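Local coordinates for protein ADP-ribosylglycohydrolase (PDB 2YZW) that belongs to the all-helical ADP-ribosylglycohydrolase family and holds two gadolinium ions at a dinuclear metal site, at residues W55-S60 with D251-G256. Numbering follows the deposited sequence.
Sequences WTDDTS and DADTVG. With GD3 (gadolinium ion), chain C; GD3 (gadolinium ion), chain B.
With chi1 at 65°, the carboxylate of D253 is swung between its own backbone N and carbonyl carbon, while D58, its CG beside the backbone N (chi1 -55°), turns its carboxylate to meet it. The result is the dinuclear metal centre of the all-helical ADP-ribosylglycohydrolase fold, built where helices 57-72 and 252-267 begin. T56 and D251, the residues at the two N-cap positions, both supply ligands.

D253 bridges the pair of gadolinium ions: its OD1 lies 2.3 Å from the gadolinium ion of chain C, and its OD2 reaches the gadolinium ion of chain B at 2.5 Å. Water 2 bonds to both ions and forms a second bridge. The chain C ion is also bound by T56 OG1, D57 OD2 (2.2 Å) and D58 OD1, from three consecutive residues, and water 3 adds a further ligand. The chain B ion takes D251 OD1, T254 OG1, water 1 and, from outside the two segments, E29 OE2.

Metal bonding accounts for the close approach of like-charged groups: D58 OD1 and D253 OD1 are 3.0 Å apart, and their carboxylate planes are turned 68° against each other. The ions probably offset much of this negative charge. T56 OG1, 2.6 Å from the chain C gadolinium ion, also hydrogen-bonds to D22 of helix 5-26, a second-shell contact consistent with a fixed hydroxyl orientation.

T254 OG1 is a longer ligand of the chain B gadolinium ion, 2.7 Å from it, and has two possible acceptors for its single proton, D58 OD2 at 2.7 Å and D251 OD1 at 2.9 Å.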
loop_
_atom_site.group_PDB
_atom_site.type_symbol
_atom_site.label_atom_id
_atom_site.label_comp_id
_atom_site.label_asym_id
_atom_site.label_seq_id
_atom_site.Cartn_x
_atom_site.Cartn_y
_atom_site.Cartn_z
ATOM N N TRP A 55 12.756 -2.460 -4.911
ATOM C CA TRP A 55 11.805 -1.627 -4.188
ATOM C C TRP A 55 12.458 -0.950 -2.981
ATOM O O TRP A 55 13.677 -1.006 -2.816
ATOM C CB TRP A 55 10.599 -2.470 -3.762
ATOM C CG TRP A 55 10.913 -3.921 -3.623
ATOM C CD1 TRP A 55 10.727 -4.898 -4.562
ATOM C CD2 TRP A 55 11.491 -4.563 -2.484
ATOM N NE1 TRP A 55 11.152 -6.110 -4.074
ATOM C CE2 TRP A 55 11.626 -5.931 -2.799
ATOM C CE3 TRP A 55 11.909 -4.113 -1.223
ATOM C CZ2 TRP A 55 12.163 -6.858 -1.900
ATOM C CZ3 TRP A 55 12.444 -5.035 -0.328
ATOM C CH2 TRP A 55 12.565 -6.392 -0.675
ATOM N N THR A 56 11.651 -0.319 -2.133
ATOM C CA THR A 56 12.186 0.404 -0.986
ATOM C C THR A 56 11.554 0.017 0.349
ATOM O O THR A 56 11.103 -1.114 0.520
ATOM C CB THR A 56 12.032 1.922 -1.207
ATOM O OG1 THR A 56 10.653 2.289 -1.083
ATOM C CG2 THR A 56 12.514 2.292 -2.609
ATOM N N ASP A 57 11.524 0.958 1.293
ATOM C CA ASP A 57 10.965 0.691 2.614
ATOM C C ASP A 57 9.493 0.304 2.571
ATOM O O ASP A 57 9.008 -0.427 3.441
ATOM C CB ASP A 57 11.153 1.901 3.547
ATOM C CG ASP A 57 10.406 3.134 3.076
ATOM O OD1 ASP A 57 9.820 3.844 3.922
ATOM O OD2 ASP A 57 10.418 3.405 1.860
ATOM N N ASP A 58 8.780 0.791 1.561
ATOM C CA ASP A 58 7.363 0.483 1.428
ATOM C C ASP A 58 7.173 -1.032 1.425
ATOM O O ASP A 58 6.423 -1.579 2.232
ATOM C CB ASP A 58 6.813 1.069 0.124
ATOM C CG ASP A 58 7.063 2.559 -0.002
ATOM O OD1 ASP A 58 8.245 2.975 0.030
ATOM O OD2 ASP A 58 6.077 3.317 -0.143
ATOM N N THR A 59 7.860 -1.699 0.504
ATOM C CA THR A 59 7.772 -3.144 0.370
ATOM C C THR A 59 8.464 -3.862 1.531
ATOM O O THR A 59 8.019 -4.926 1.962
ATOM C CB THR A 59 8.388 -3.596 -0.977
ATOM O OG1 THR A 59 7.706 -2.936 -2.053
ATOM C CG2 THR A 59 8.247 -5.101 -1.156
ATOM N N SER A 60 9.547 -3.284 2.044
ATOM C CA SER A 60 10.249 -3.899 3.166
ATOM C C SER A 60 9.307 -4.037 4.355
ATOM O O SER A 60 9.258 -5.087 4.997
ATOM C CB SER A 60 11.461 -3.065 3.575
ATOM O OG SER A 60 12.430 -3.050 2.546
ATOM N N ASP A 251 5.591 11.687 -4.303
ATOM C CA ASP A 251 5.768 10.451 -3.544
ATOM C C ASP A 251 5.314 9.323 -4.468
ATOM O O ASP A 251 4.352 8.609 -4.183
ATOM C CB ASP A 251 4.899 10.483 -2.282
ATOM C CG ASP A 251 5.342 9.472 -1.244
ATOM O OD1 ASP A 251 6.138 8.580 -1.593
ATOM O OD2 ASP A 251 4.898 9.568 -0.079
ATOM N N ALA A 252 6.028 9.166 -5.578
ATOM C CA ALA A 252 5.673 8.174 -6.585
ATOM C C ALA A 252 5.777 6.709 -6.185
ATOM O O ALA A 252 4.962 5.895 -6.622
ATOM C CB ALA A 252 6.484 8.422 -7.859
ATOM N N ASP A 253 6.765 6.353 -5.372
ATOM C CA ASP A 253 6.883 4.954 -4.994
ATOM C C ASP A 253 5.726 4.526 -4.102
ATOM O O ASP A 253 5.215 3.420 -4.235
ATOM C CB ASP A 253 8.233 4.663 -4.307
ATOM C CG ASP A 253 8.404 5.366 -2.961
ATOM O OD1 ASP A 253 9.162 4.818 -2.134
ATOM O OD2 ASP A 253 7.834 6.448 -2.717
ATOM N N THR A 254 5.295 5.414 -3.213
ATOM C CA THR A 254 4.208 5.081 -2.301
ATOM C C THR A 254 2.833 5.154 -2.976
ATOM O O THR A 254 1.961 4.324 -2.713
ATOM C CB THR A 254 4.264 5.980 -1.059
ATOM O OG1 THR A 254 5.597 5.946 -0.525
ATOM C CG2 THR A 254 3.299 5.481 0.011
ATOM N N VAL A 255 2.632 6.137 -3.846
ATOM C CA VAL A 255 1.363 6.223 -4.560
ATOM C C VAL A 255 1.303 4.976 -5.448
ATOM O O VAL A 255 0.261 4.337 -5.589
ATOM C CB VAL A 255 1.290 7.498 -5.428
ATOM C CG1 VAL A 255 0.138 7.401 -6.427
ATOM C CG2 VAL A 255 1.090 8.710 -4.531
ATOM N N GLY A 256 2.441 4.624 -6.034
ATOM C CA GLY A 256 2.484 3.446 -6.877
ATOM C C GLY A 256 2.192 2.176 -6.091
ATOM O O GLY A 256 1.499 1.285 -6.581
HETATM GD GD GD3 C . 9.957 4.550 -0.009
HETATM GD GD GD3 B . 7.802 7.587 -0.546
HETATM O O HOH W 1 7.860 10.034 0.038
HETATM O O HOH W 2 10.188 6.793 -0.673
HETATM O O HOH W 3 10.833 6.215 1.542
#